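Local atomic coordinates of ApaG protein (Pseudomonas aeruginosa, PDB entry 3NRF), a protein that is of unknown function, although it carries the ApaG name and folds as a small, mostly beta-stranded domain that assembles with copies of itself. Residues V7-R12 with V33-A38; K24-Q29 with I85-D90; V51-A56 with A96-L101; Q58-D63 with D91-A96; T64-L69 with E81-F86. All blocks are in the same frame, centred on the assembly; numbering follows the deposited sequence. Where two conformers were deposited one is given.

Overall arrangement
From the N terminus, contact 1 closes the hairpin of strands 7-21 and 24-37. Contact 2 starts inside that loop and crosses contact 1, joining strand 24-37 to the distant strand 79-88. Contact 3 follows contact 1 in series and also crosses contact 2; it pairs strand 49-53 with strand 98-102. Contact 4, nested within the loop of contact 3 and crossing contact 2, lays the 3-10 loop that follows strand 79-88 on strand 59-65. Contact 5, nested within contact 4, pairs strands 59-65 and 79-88. V7, V9 and A11 touch V99 and L101, bringing the outermost strands of the sheet together.

Contact 1. Residues V7-R12 with V33-A38; sequences VMVFAR and VRLVNA
M8 and F10 face V36 and R34 across two hydrogen-bonded pairs. M8 N gives to V36 O at 2.8 Å, and V36 N returns a bond to M8 O. F10 N reaches R34 O almost straight, while R34 N meets F10 O at 2.8 Å. The alpha hydrogens add weaker support: V33 CA lies 3.2 Å from F10 O, giving that oxygen a second partner. The pairing belongs to the beta hairpin of strands 7-21 and 24-37, whose local axes make an angle of 159°.

Apolar contacts fall on two faces. On the face of V7, V9, A11, V33 and L35, V9 uses both branches: CG1, held anti to the backbone N (chi1 -177°), meets V33 CG1 at 3.9 Å, and CG2 lies alongside L35 CD2 at 3.8 Å. V7 CG1 touches L35 CB, and V99 and L101 pack over this layer. On the other face V36 CG2 comes within 3.7 Å of F10 CE1, while R34 O sits at the edge of the ring, in its plane. Selenomethionine M8 has its SE, carried by a chain extended at chi2 (-174°), 4.1 Å from A38 CB.

R34 and N37 find polar partners elsewhere in the chain: R34 NE forms a salt bridge with E81, and N37 ND2 binds the carbonyls of L74 and S41. M8 to R12 also pair with a strand of the second subunit, continuing the sheet across the interface.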
# COMPACT_ATOMS: atom_id res chain seq x y z
N VAL B 7 -7.08 -27.81 10.64
CA VAL B 7 -7.60 -26.45 10.59
C VAL B 7 -6.96 -25.69 9.43
O VAL B 7 -5.73 -25.67 9.23
CB VAL B 7 -7.43 -25.73 11.95
CG1 VAL B 7 -7.89 -24.26 11.89
CG2 VAL B 7 -8.19 -26.50 13.05
N MSE B 8 -7.82 -25.06 8.65
CA MSE B 8 -7.40 -24.23 7.53
C MSE B 8 -7.31 -22.80 8.05
O MSE B 8 -8.19 -22.31 8.78
CB MSE B 8 -8.39 -24.31 6.41
CG MSE B 8 -8.70 -25.69 6.04
SE MSE B 8 -9.84 -25.78 4.48
CE MSE B 8 -8.82 -24.70 3.27
N VAL B 9 -6.22 -22.14 7.70
CA VAL B 9 -5.97 -20.79 8.12
C VAL B 9 -5.92 -19.86 6.93
O VAL B 9 -5.02 -19.93 6.09
CB VAL B 9 -4.58 -20.66 8.84
CG1 VAL B 9 -4.35 -19.26 9.34
CG2 VAL B 9 -4.53 -21.68 10.01
N PHE B 10 -6.89 -18.95 6.88
CA PHE B 10 -6.99 -17.97 5.80
C PHE B 10 -6.61 -16.65 6.35
O PHE B 10 -7.10 -16.26 7.41
CB PHE B 10 -8.43 -17.89 5.27
CG PHE B 10 -8.95 -19.15 4.66
CD1 PHE B 10 -9.48 -20.16 5.43
CD2 PHE B 10 -8.94 -19.31 3.27
CE1 PHE B 10 -9.98 -21.31 4.83
CE2 PHE B 10 -9.42 -20.44 2.68
CZ PHE B 10 -9.93 -21.45 3.46
N ALA B 11 -5.78 -15.91 5.65
CA ALA B 11 -5.34 -14.62 6.13
C ALA B 11 -5.27 -13.58 5.06
O ALA B 11 -4.89 -13.88 3.93
CB ALA B 11 -3.98 -14.74 6.83
N ARG B 12 -5.63 -12.35 5.40
CA ARG B 12 -5.57 -11.24 4.47
C ARG B 12 -4.76 -10.13 5.11
O ARG B 12 -5.02 -9.76 6.27
CB ARG B 12 -7.00 -10.72 4.19
CG ARG B 12 -7.08 -9.55 3.23
CD ARG B 12 -8.57 -9.11 3.05
NE ARG B 12 -9.08 -8.47 4.27
N VAL B 33 -7.79 -12.94 9.94
CA VAL B 33 -7.58 -14.37 9.90
C VAL B 33 -8.91 -15.10 10.13
O VAL B 33 -9.68 -14.73 11.03
CB VAL B 33 -6.58 -14.80 11.02
CG1 VAL B 33 -6.35 -16.30 11.00
CG2 VAL B 33 -5.25 -14.05 10.89
N ARG B 34 -9.13 -16.17 9.38
CA ARG B 34 -10.29 -17.05 9.59
C ARG B 34 -9.77 -18.47 9.78
O ARG B 34 -8.98 -18.95 8.97
CB ARG B 34 -11.26 -17.04 8.40
CG ARG B 34 -12.48 -17.95 8.66
CD ARG B 34 -13.51 -17.90 7.55
NE ARG B 34 -13.98 -16.53 7.32
CZ ARG B 34 -14.88 -16.21 6.38
NH1 ARG B 34 -15.36 -17.15 5.59
NH2 ARG B 34 -15.27 -14.95 6.22
N LEU B 35 -10.18 -19.13 10.85
CA LEU B 35 -9.81 -20.51 11.08
C LEU B 35 -11.03 -21.33 10.74
O LEU B 35 -12.12 -21.01 11.24
CB LEU B 35 -9.43 -20.74 12.54
CG LEU B 35 -8.36 -19.80 13.06
CD1 LEU B 35 -8.17 -20.12 14.53
CD2 LEU B 35 -7.03 -19.95 12.26
N VAL B 36 -10.85 -22.36 9.90
CA VAL B 36 -11.92 -23.24 9.45
C VAL B 36 -11.58 -24.70 9.75
O VAL B 36 -10.60 -25.23 9.21
CB VAL B 36 -12.19 -23.10 7.91
CG1 VAL B 36 -13.34 -24.03 7.47
CG2 VAL B 36 -12.49 -21.64 7.53
N ASN B 37 -12.38 -25.36 10.60
CA ASN B 37 -12.15 -26.77 10.93
C ASN B 37 -12.79 -27.60 9.85
O ASN B 37 -14.01 -27.80 9.86
CB ASN B 37 -12.68 -27.17 12.33
CG ASN B 37 -12.48 -28.67 12.67
OD1 ASN B 37 -12.00 -29.45 11.85
ND2 ASN B 37 -12.86 -29.07 13.87
N ALA B 38 -11.97 -28.09 8.92
CA ALA B 38 -12.44 -28.90 7.79
C ALA B 38 -12.74 -30.35 8.16
O ALA B 38 -13.47 -31.04 7.44
CB ALA B 38 -11.40 -28.85 6.66

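Contact 2. Residues K24-Q29 with I85-D90; sequences KHFRTQ and IFASED
F26 and R27 approach the opposing strand through very different torsions. In F26, chi1 of 63° sets CG between the backbone N and the carbonyl carbon, which brings ring atom CD1 to 3.5 Å from A87 CB. R27 keeps CG beside its backbone N and then bends at chi2 (69°), folding the chain over the turn at E89 and D90. Both belong to the antiparallel pairing of strands 24-37 and 79-88, inner neighbours in the main sheet, and the contact covers the point where strand 79-88 gives way to a loop.

Two hydrogen-bonded pairs hold the backbones. R27 N donates to S88 O at 2.8 Å and S88 N answers to R27 O; Q29 and F86 repeat the exchange farther along. T28, paired with A87 between them, sets CB 3.7 Å from I85 CG2.

The guanidinium of R27 extends the pairing beyond the strand. Its NH1 donates to E89 O at 2.7 Å through a bent bond, the donor lying in the carbonyl plane while the oxygen stands 24° out of the guanidinium plane. The aliphatic part of the same side chain passes D90 O, with CB 3.4 Å away. NE is hydrogen-bonded to S97 of the third subunit, linking this end of the sheet to the neighbouring chain. The F26 ring has a cation-pi partner in R61.

S88 OG secures the start of the loop: it accepts from V93 N and donates to D90 O at 2.7 Å, from above the carbonyl plane.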
# COMPACT_ATOMS: atom_id res chain seq x y z
N LYS B 24 12.28 0.97 23.26
CA LYS B 24 11.75 -0.16 22.56
C LYS B 24 10.88 0.28 21.40
O LYS B 24 9.92 1.03 21.60
CB LYS B 24 10.91 -0.96 23.57
CG LYS B 24 10.27 -2.22 23.04
CD LYS B 24 9.50 -2.93 24.18
CE LYS B 24 8.76 -4.19 23.69
NZ LYS B 24 9.70 -5.21 23.12
N HIS B 25 11.24 -0.22 20.22
CA HIS B 25 10.56 0.17 18.99
C HIS B 25 10.20 -1.10 18.23
O HIS B 25 11.02 -2.03 18.13
CB HIS B 25 11.50 1.00 18.10
CG HIS B 25 12.21 2.08 18.84
ND1 HIS B 25 11.54 3.11 19.47
CD2 HIS B 25 13.53 2.30 19.07
CE1 HIS B 25 12.41 3.89 20.10
NE2 HIS B 25 13.63 3.44 19.82
N PHE B 26 9.00 -1.14 17.64
CA PHE B 26 8.68 -2.25 16.76
C PHE B 26 7.67 -1.85 15.69
O PHE B 26 6.93 -0.91 15.84
CB PHE B 26 8.31 -3.53 17.51
CG PHE B 26 7.09 -3.46 18.35
CD1 PHE B 26 5.85 -3.77 17.83
CD2 PHE B 26 7.20 -3.25 19.74
CE1 PHE B 26 4.72 -3.76 18.65
CE2 PHE B 26 6.07 -3.26 20.55
CZ PHE B 26 4.82 -3.50 20.00
N ARG B 27 7.75 -2.56 14.58
CA ARG B 27 6.83 -2.40 13.45
C ARG B 27 5.77 -3.47 13.56
O ARG B 27 6.05 -4.58 14.10
CB ARG B 27 7.57 -2.54 12.12
CG ARG B 27 8.33 -1.33 11.70
CD ARG B 27 9.57 -1.02 12.57
NE ARG B 27 10.33 0.09 11.98
CZ ARG B 27 11.47 0.56 12.47
NH1 ARG B 27 11.98 -0.01 13.56
NH2 ARG B 27 12.07 1.57 11.87
N THR B 28 4.55 -3.15 13.13
CA THR B 28 3.43 -4.07 13.23
C THR B 28 2.79 -4.33 11.88
O THR B 28 2.78 -3.44 11.02
CB THR B 28 2.33 -3.58 14.18
OG1 THR B 28 1.84 -2.32 13.70
CG2 THR B 28 2.88 -3.43 15.61
N GLN B 29 2.35 -5.56 11.67
CA GLN B 29 1.60 -5.95 10.46
C GLN B 29 0.33 -6.67 10.91
O GLN B 29 0.40 -7.72 11.55
CB GLN B 29 2.42 -6.87 9.55
CG GLN B 29 1.62 -7.37 8.34
CD GLN B 29 1.23 -6.26 7.39
OE1 GLN B 29 2.09 -5.60 6.80
NE2 GLN B 29 -0.09 -6.06 7.24
N ILE B 85 -2.28 -9.21 15.08
CA ILE B 85 -1.22 -8.27 14.73
C ILE B 85 0.13 -8.82 15.16
O ILE B 85 0.30 -9.17 16.34
CB ILE B 85 -1.43 -6.86 15.39
CG1 ILE B 85 -2.75 -6.25 14.97
CG2 ILE B 85 -0.34 -5.94 15.00
CD1 ILE B 85 -3.01 -4.87 15.62
N PHE B 86 1.06 -8.90 14.22
CA PHE B 86 2.40 -9.42 14.42
C PHE B 86 3.41 -8.31 14.39
O PHE B 86 3.17 -7.24 13.82
CB PHE B 86 2.74 -10.52 13.40
CG PHE B 86 1.76 -11.68 13.39
CD1 PHE B 86 0.61 -11.61 12.62
CD2 PHE B 86 1.96 -12.82 14.19
CE1 PHE B 86 -0.31 -12.63 12.61
CE2 PHE B 86 1.02 -13.85 14.18
CZ PHE B 86 -0.11 -13.75 13.37
N ALA B 87 4.59 -8.58 14.94
CA ALA B 87 5.62 -7.55 15.10
C ALA B 87 7.04 -8.01 14.84
O ALA B 87 7.38 -9.20 14.92
CB ALA B 87 5.57 -7.01 16.57
N SER B 88 7.86 -7.05 14.48
CA SER B 88 9.32 -7.19 14.35
C SER B 88 9.95 -5.88 14.77
O SER B 88 9.30 -4.84 14.69
CB SER B 88 9.76 -7.54 12.94
OG SER B 88 9.36 -6.59 11.97
N GLU B 89 11.22 -5.91 15.20
CA GLU B 89 11.86 -4.65 15.61
C GLU B 89 12.15 -3.77 14.43
O GLU B 89 12.05 -2.53 14.54
CB GLU B 89 13.20 -4.92 16.28
CG GLU B 89 13.01 -5.75 17.52
CD GLU B 89 13.22 -7.25 17.28
OE1 GLU B 89 12.87 -7.80 16.21
OE2 GLU B 89 13.81 -7.91 18.20
N ASP B 90 12.52 -4.40 13.32
CA ASP B 90 12.80 -3.76 12.06
C ASP B 90 11.60 -3.91 11.12
O ASP B 90 10.48 -4.13 11.60
CB ASP B 90 14.13 -4.26 11.44
CG ASP B 90 14.17 -5.77 11.23
OD1 ASP B 90 13.11 -6.43 11.45
OD2 ASP B 90 15.27 -6.29 10.92

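Contact 3. Residues V51-A56 with A96-L101; sequences VAQSAA and ASLVRL
A classic beta bulge marks this contact: S97 and L98 both face the single residue Q53, so strand 98-102 gains an extra residue where it pairs with strand 49-53. Q53 O is the shared acceptor. S97 N reaches it at 3.0 Å in a nearly straight bond, whereas the bond from L98 N is weak. Going the other way, Q53 N donates to L98 O at 2.9 Å, and A52 CA adds a CA-H...O contact to that same oxygen.

Beyond the bulge the pairing is regular. V51 and R100 exchange two backbone bonds, with V51 N to R100 O at 2.9 Å and R100 N returning to V51 O. The long side chains of Q53 and R100 extend on the same face of the sheet, but both were modelled in two conformers, and their mutual approach is therefore doubtful. In the conformer given, R100 NH2 forms a salt bridge with D23 of the second subunit.

On the face of A52 and V99, V99 packs on V9, A11 and F31 from the far strands; A52 CB meets A96 CB at 4.0 Å.

At the bulge itself S97 sets OG between its backbone N and carbonyl carbon (chi1 61°), where it meets both a water and R27 of the second subunit. The water lies 2.9 Å from S97 OG and receives a bond from A55 N as well, bridging the two segments next to the bulge. A classic bulge of this kind is a common feature of antiparallel sheets, here at the end of the pairing of strand 49-53 with the outermost strand 98-102.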
# COMPACT_ATOMS: atom_id res chain seq x y z
N VAL B 51 1.15 -17.95 14.03
CA VAL B 51 2.44 -17.37 13.70
C VAL B 51 2.48 -16.86 12.28
O VAL B 51 1.91 -17.45 11.38
CB VAL B 51 3.59 -18.35 13.93
CG1 VAL B 51 3.71 -18.62 15.39
CG2 VAL B 51 3.40 -19.63 13.14
N ALA B 52 3.13 -15.73 12.10
CA ALA B 52 3.35 -15.16 10.78
C ALA B 52 4.76 -15.51 10.39
O ALA B 52 5.67 -15.50 11.24
CB ALA B 52 3.11 -13.63 10.77
N GLN B 53 5.00 -15.74 9.10
CA GLN B 53 6.28 -16.21 8.64
C GLN B 53 6.63 -15.61 7.28
O GLN B 53 5.72 -15.39 6.45
CB GLN B 53 6.18 -17.73 8.53
CG GLN B 53 7.50 -18.44 8.40
CD GLN B 53 7.34 -19.95 8.34
OE1 GLN B 53 6.40 -20.47 7.74
NE2 GLN B 53 8.25 -20.65 9.00
N SER B 54 7.91 -15.38 7.05
CA SER B 54 8.36 -14.97 5.74
C SER B 54 8.82 -16.21 4.96
O SER B 54 8.93 -17.35 5.48
CB SER B 54 9.54 -14.01 5.90
OG SER B 54 10.66 -14.67 6.40
N ALA B 55 9.10 -16.00 3.69
CA ALA B 55 9.63 -17.03 2.80
C ALA B 55 10.91 -17.68 3.31
O ALA B 55 11.14 -18.89 3.12
CB ALA B 55 9.90 -16.41 1.43
N ALA B 56 11.76 -16.90 3.96
CA ALA B 56 12.98 -17.41 4.50
C ALA B 56 12.82 -18.25 5.75
O ALA B 56 13.81 -18.73 6.29
CB ALA B 56 13.94 -16.25 4.80
N ALA B 96 6.20 -10.68 6.03
CA ALA B 96 5.40 -11.85 6.48
C ALA B 96 4.37 -12.10 5.36
O ALA B 96 3.62 -11.20 4.97
CB ALA B 96 4.72 -11.60 7.76
N SER B 97 4.33 -13.31 4.87
CA SER B 97 3.49 -13.65 3.72
C SER B 97 2.70 -14.93 3.95
O SER B 97 2.11 -15.49 3.05
CB SER B 97 4.36 -13.77 2.48
OG SER B 97 5.35 -14.79 2.59
N LEU B 98 2.70 -15.40 5.18
CA LEU B 98 2.01 -16.63 5.57
C LEU B 98 1.62 -16.53 7.03
O LEU B 98 2.43 -16.07 7.84
CB LEU B 98 2.92 -17.83 5.36
CG LEU B 98 2.31 -19.20 5.63
CD1 LEU B 98 1.13 -19.47 4.68
CD2 LEU B 98 3.42 -20.24 5.47
N VAL B 99 0.38 -16.89 7.34
CA VAL B 99 -0.10 -17.08 8.70
C VAL B 99 -0.43 -18.57 8.81
O VAL B 99 -1.16 -19.18 8.00
CB VAL B 99 -1.29 -16.19 9.08
CG1 VAL B 99 -1.69 -16.44 10.50
CG2 VAL B 99 -0.88 -14.73 8.89
N ARG B 100 0.12 -19.18 9.84
CA ARG B 100 -0.11 -20.60 10.07
C ARG B 100 -0.21 -20.90 11.56
O ARG B 100 0.02 -20.03 12.43
CB ARG B 100 0.97 -21.46 9.36
CG ARG B 100 2.44 -21.12 9.60
CD ARG B 100 3.37 -22.10 8.82
NE ARG B 100 3.26 -23.46 9.31
CZ ARG B 100 3.73 -24.57 8.72
NH1 ARG B 100 4.36 -24.53 7.54
NH2 ARG B 100 3.54 -25.74 9.32
N LEU B 101 -0.58 -22.14 11.85
CA LEU B 101 -0.66 -22.59 13.22
C LEU B 101 0.68 -23.28 13.58
O LEU B 101 1.37 -23.84 12.72
CB LEU B 101 -1.80 -23.54 13.40
CG LEU B 101 -3.20 -22.93 13.47
CD1 LEU B 101 -4.21 -24.07 13.39
CD2 LEU B 101 -3.44 -22.12 14.77
O HOH W 1 6.00 -22.98 6.61
O HOH W 2 8.04 -13.62 2.53

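Contact 4. Residues Q58-D63 with D91-A96; sequences QSFRLD and DAVYGA
F60 and V93 meet where strand 59-65 receives a short 3-10 segment, residues 92-95, from the loop that links strands 79-88 and 98-102. The phenylalanine can be followed outward atom by atom. Its CB lies 4.0 Å from V93 CG2, a branch held anti to the backbone N of V93, and CG is as near to that methyl. Along one side of the ring, CD1 comes close to V93 CA and CE1 reaches A92 CB at 3.6 Å. On the other side CD2 is 3.9 Å from A96 CB. At the far end F60 CZ approaches A92 O to 3.3 Å, obliquely to the ring.

The face of the ring is used too. V93 CA stands 3.8 Å from the ring centroid and only 11° off its normal, a CH-pi contact directed at the middle of the pi system. The ring thus lies broadside against the backbone of the turn. That turn keeps its own shape through backbone bonds, Y94 N to D91 O, G95 N to A92 O and A96 N to V93 O. It is also tied to the sheet, since Y94 OH binds the carbonyl of G17.

Q58 adds a final touch beside the ring: its extended side chain sets OE1 3.6 Å from A92 CB.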
# COMPACT_ATOMS: atom_id res chain seq x y z
N GLN B 58 11.57 -17.02 8.70
CA GLN B 58 11.62 -16.21 9.90
C GLN B 58 10.19 -16.09 10.44
O GLN B 58 9.27 -15.84 9.66
CB GLN B 58 12.12 -14.78 9.57
CG GLN B 58 12.36 -13.93 10.83
CD GLN B 58 12.90 -12.54 10.56
OE1 GLN B 58 13.06 -12.09 9.40
NE2 GLN B 58 13.15 -11.83 11.63
N SER B 59 10.00 -16.26 11.76
CA SER B 59 8.73 -16.18 12.44
C SER B 59 8.62 -14.82 13.11
O SER B 59 9.63 -14.26 13.52
CB SER B 59 8.65 -17.23 13.56
OG SER B 59 9.03 -18.50 13.09
N PHE B 60 7.41 -14.34 13.24
CA PHE B 60 7.11 -13.08 13.89
C PHE B 60 6.12 -13.30 15.02
O PHE B 60 5.09 -13.99 14.85
CB PHE B 60 6.61 -12.05 12.87
CG PHE B 60 7.55 -11.88 11.73
CD1 PHE B 60 8.73 -11.12 11.88
CD2 PHE B 60 7.33 -12.50 10.52
CE1 PHE B 60 9.66 -11.05 10.89
CE2 PHE B 60 8.29 -12.39 9.50
CZ PHE B 60 9.43 -11.64 9.70
N ARG B 61 6.44 -12.63 16.13
CA ARG B 61 5.62 -12.76 17.32
C ARG B 61 4.27 -12.04 17.18
O ARG B 61 4.15 -10.99 16.50
CB ARG B 61 6.33 -12.29 18.59
CG ARG B 61 6.52 -10.83 18.69
CD ARG B 61 7.11 -10.35 20.07
NE ARG B 61 7.18 -8.90 19.96
CZ ARG B 61 6.20 -8.06 20.31
NH1 ARG B 61 5.10 -8.50 20.90
NH2 ARG B 61 6.35 -6.76 20.09
N LEU B 62 3.29 -12.65 17.81
CA LEU B 62 1.93 -12.18 17.86
C LEU B 62 1.86 -11.17 18.98
O LEU B 62 2.06 -11.52 20.14
CB LEU B 62 0.96 -13.35 18.10
CG LEU B 62 -0.52 -13.06 18.21
CD1 LEU B 62 -1.01 -12.43 16.89
CD2 LEU B 62 -1.37 -14.28 18.56
N ASP B 63 1.63 -9.90 18.62
CA ASP B 63 1.54 -8.82 19.59
C ASP B 63 0.17 -8.72 20.26
O ASP B 63 0.08 -8.62 21.51
CB ASP B 63 1.95 -7.50 18.95
CG ASP B 63 2.12 -6.39 20.00
OD1 ASP B 63 3.03 -6.49 20.85
OD2 ASP B 63 1.37 -5.41 19.95
N ASP B 91 11.83 -3.80 9.82
CA ASP B 91 10.77 -3.90 8.86
C ASP B 91 10.45 -5.34 8.44
O ASP B 91 9.57 -5.54 7.62
CB ASP B 91 11.09 -3.12 7.58
CG ASP B 91 10.93 -1.63 7.75
OD1 ASP B 91 10.60 -1.17 8.86
OD2 ASP B 91 11.09 -0.96 6.71
N ALA B 92 11.10 -6.34 9.06
CA ALA B 92 10.95 -7.73 8.53
C ALA B 92 9.53 -8.25 8.55
O ALA B 92 9.16 -9.04 7.63
CB ALA B 92 11.87 -8.70 9.27
N VAL B 93 8.72 -7.81 9.51
CA VAL B 93 7.35 -8.29 9.56
C VAL B 93 6.56 -7.92 8.32
O VAL B 93 5.56 -8.57 8.01
CB VAL B 93 6.65 -7.88 10.84
CG1 VAL B 93 6.32 -6.34 10.82
CG2 VAL B 93 5.43 -8.69 11.11
N TYR B 94 6.99 -6.87 7.61
CA TYR B 94 6.29 -6.48 6.39
C TYR B 94 6.44 -7.48 5.30
O TYR B 94 5.60 -7.48 4.33
CB TYR B 94 6.77 -5.09 5.97
CG TYR B 94 6.41 -4.08 7.02
CD1 TYR B 94 5.21 -4.15 7.74
CD2 TYR B 94 7.23 -2.99 7.28
CE1 TYR B 94 4.90 -3.26 8.70
CE2 TYR B 94 6.87 -2.03 8.23
CZ TYR B 94 5.70 -2.17 8.95
OH TYR B 94 5.41 -1.17 9.89
N GLY B 95 7.47 -8.31 5.43
CA GLY B 95 7.71 -9.44 4.53
C GLY B 95 6.99 -10.72 4.95
O GLY B 95 7.21 -11.75 4.31
N ALA B 96 6.20 -10.68 6.03
CA ALA B 96 5.40 -11.85 6.48
C ALA B 96 4.37 -12.10 5.36
O ALA B 96 3.62 -11.20 4.97
CB ALA B 96 4.72 -11.60 7.76

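Contact 5. Residues T64-L69 with E81-F86; sequences TVDEEL and EGDAIF
T64 begins the contact against I85: T64 O accepts I85 N at 2.9 Å, while the return bond from T64 N to I85 O is weak. T64 OG1 lies alongside I85, 3.7 Å from I85 CD1. V65 turns to the other face and sets CG2 against A84 CB at 4.1 Å.

D66 carries the polar centre. Its N donates to D83 O at 3.0 Å, and its side chain, with CG beside the backbone N (chi1 -75°), takes over as acceptor for D83 N. That bond, from D83 N to D66 OD2 at 2.9 Å, comes from 56° out of the carboxylate plane. The two carboxylates are close, and K32, in a salt bridge with D83 OD2, probably eases their repulsion.

The chain then turns. E68 CB approaches E81 O to 3.4 Å. L69, whose N is bonded to D66 O, points back across the strand: L69 CD1 lies 3.4 Å from G82 O. At G82, which has no side chain, the backbone itself meets the leucine, and L69 also packs on L35. Strands 59-65 and 79-88 are thus neighbours in the antiparallel sheet, their pairing followed by the 3-10 turn 67-69 that packs on G82.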
# COMPACT_ATOMS: atom_id res chain seq x y z
N THR B 64 -0.92 -8.73 19.46
CA THR B 64 -2.29 -8.73 20.00
C THR B 64 -3.16 -9.57 19.06
O THR B 64 -2.81 -9.77 17.86
CB THR B 64 -2.91 -7.32 20.15
OG1 THR B 64 -2.90 -6.68 18.89
CG2 THR B 64 -2.11 -6.46 21.17
N VAL B 65 -4.28 -10.04 19.60
CA VAL B 65 -5.19 -10.86 18.83
C VAL B 65 -6.62 -10.74 19.37
O VAL B 65 -6.85 -10.61 20.60
CB VAL B 65 -4.72 -12.36 18.86
CG1 VAL B 65 -4.90 -12.95 20.27
CG2 VAL B 65 -5.47 -13.19 17.85
N ASP B 66 -7.58 -10.75 18.46
CA ASP B 66 -8.97 -10.70 18.88
C ASP B 66 -9.33 -11.94 19.66
O ASP B 66 -8.90 -13.04 19.35
CB ASP B 66 -9.95 -10.56 17.70
CG ASP B 66 -9.99 -9.16 17.10
OD1 ASP B 66 -9.57 -8.19 17.73
OD2 ASP B 66 -10.49 -9.04 15.96
N GLU B 67 -10.22 -11.77 20.64
CA GLU B 67 -10.69 -12.88 21.47
C GLU B 67 -11.26 -14.07 20.67
O GLU B 67 -11.04 -15.24 21.05
CB GLU B 67 -11.74 -12.37 22.46
CG GLU B 67 -12.17 -13.40 23.49
CD GLU B 67 -13.25 -12.89 24.41
OE1 GLU B 67 -13.39 -11.65 24.56
OE2 GLU B 67 -13.96 -13.74 24.99
N GLU B 68 -11.99 -13.78 19.59
CA GLU B 68 -12.58 -14.82 18.76
C GLU B 68 -11.57 -15.85 18.25
O GLU B 68 -11.93 -17.03 18.07
CB GLU B 68 -13.32 -14.20 17.56
CG GLU B 68 -14.59 -13.49 17.91
CD GLU B 68 -14.41 -12.11 18.50
OE1 GLU B 68 -13.26 -11.60 18.66
OE2 GLU B 68 -15.46 -11.52 18.81
N LEU B 69 -10.33 -15.43 18.03
CA LEU B 69 -9.28 -16.36 17.54
C LEU B 69 -8.64 -17.22 18.66
O LEU B 69 -7.87 -18.13 18.34
CB LEU B 69 -8.21 -15.62 16.70
CG LEU B 69 -8.70 -15.00 15.40
CD1 LEU B 69 -7.73 -14.00 14.85
CD2 LEU B 69 -9.08 -16.10 14.36
N GLU B 81 -13.23 -16.07 13.20
CA GLU B 81 -12.48 -15.07 12.49
C GLU B 81 -12.25 -13.85 13.33
O GLU B 81 -13.02 -13.54 14.25
CB GLU B 81 -13.19 -14.73 11.18
CG GLU B 81 -12.70 -13.51 10.44
CD GLU B 81 -13.55 -13.16 9.22
OE1 GLU B 81 -13.49 -13.90 8.19
OE2 GLU B 81 -14.24 -12.11 9.28
N GLY B 82 -11.14 -13.17 13.07
CA GLY B 82 -10.78 -11.94 13.77
C GLY B 82 -9.46 -11.38 13.27
O GLY B 82 -8.86 -11.91 12.35
N ASP B 83 -9.00 -10.31 13.88
CA ASP B 83 -7.71 -9.70 13.55
C ASP B 83 -6.59 -10.18 14.45
O ASP B 83 -6.80 -10.54 15.60
CB ASP B 83 -7.81 -8.20 13.66
CG ASP B 83 -8.86 -7.67 12.69
OD1 ASP B 83 -8.69 -7.87 11.47
OD2 ASP B 83 -9.87 -7.09 13.14
N ALA B 84 -5.39 -10.22 13.87
CA ALA B 84 -4.18 -10.65 14.57
C ALA B 84 -3.08 -9.71 14.14
O ALA B 84 -2.96 -9.38 12.93
CB ALA B 84 -3.84 -12.08 14.20
N ILE B 85 -2.28 -9.21 15.08
CA ILE B 85 -1.22 -8.27 14.73
C ILE B 85 0.13 -8.82 15.16
O ILE B 85 0.30 -9.17 16.34
CB ILE B 85 -1.43 -6.86 15.39
CG1 ILE B 85 -2.75 -6.25 14.97
CG2 ILE B 85 -0.34 -5.94 15.00
CD1 ILE B 85 -3.01 -4.87 15.62
N PHE B 86 1.06 -8.90 14.22
CA PHE B 86 2.40 -9.42 14.42
C PHE B 86 3.41 -8.31 14.39
O PHE B 86 3.17 -7.24 13.82
CB PHE B 86 2.74 -10.52 13.40
CG PHE B 86 1.76 -11.68 13.39
CD1 PHE B 86 0.61 -11.61 12.62
CD2 PHE B 86 1.96 -12.82 14.19
CE1 PHE B 86 -0.31 -12.63 12.61
CE2 PHE B 86 1.02 -13.85 14.18
CZ PHE B 86 -0.11 -13.75 13.37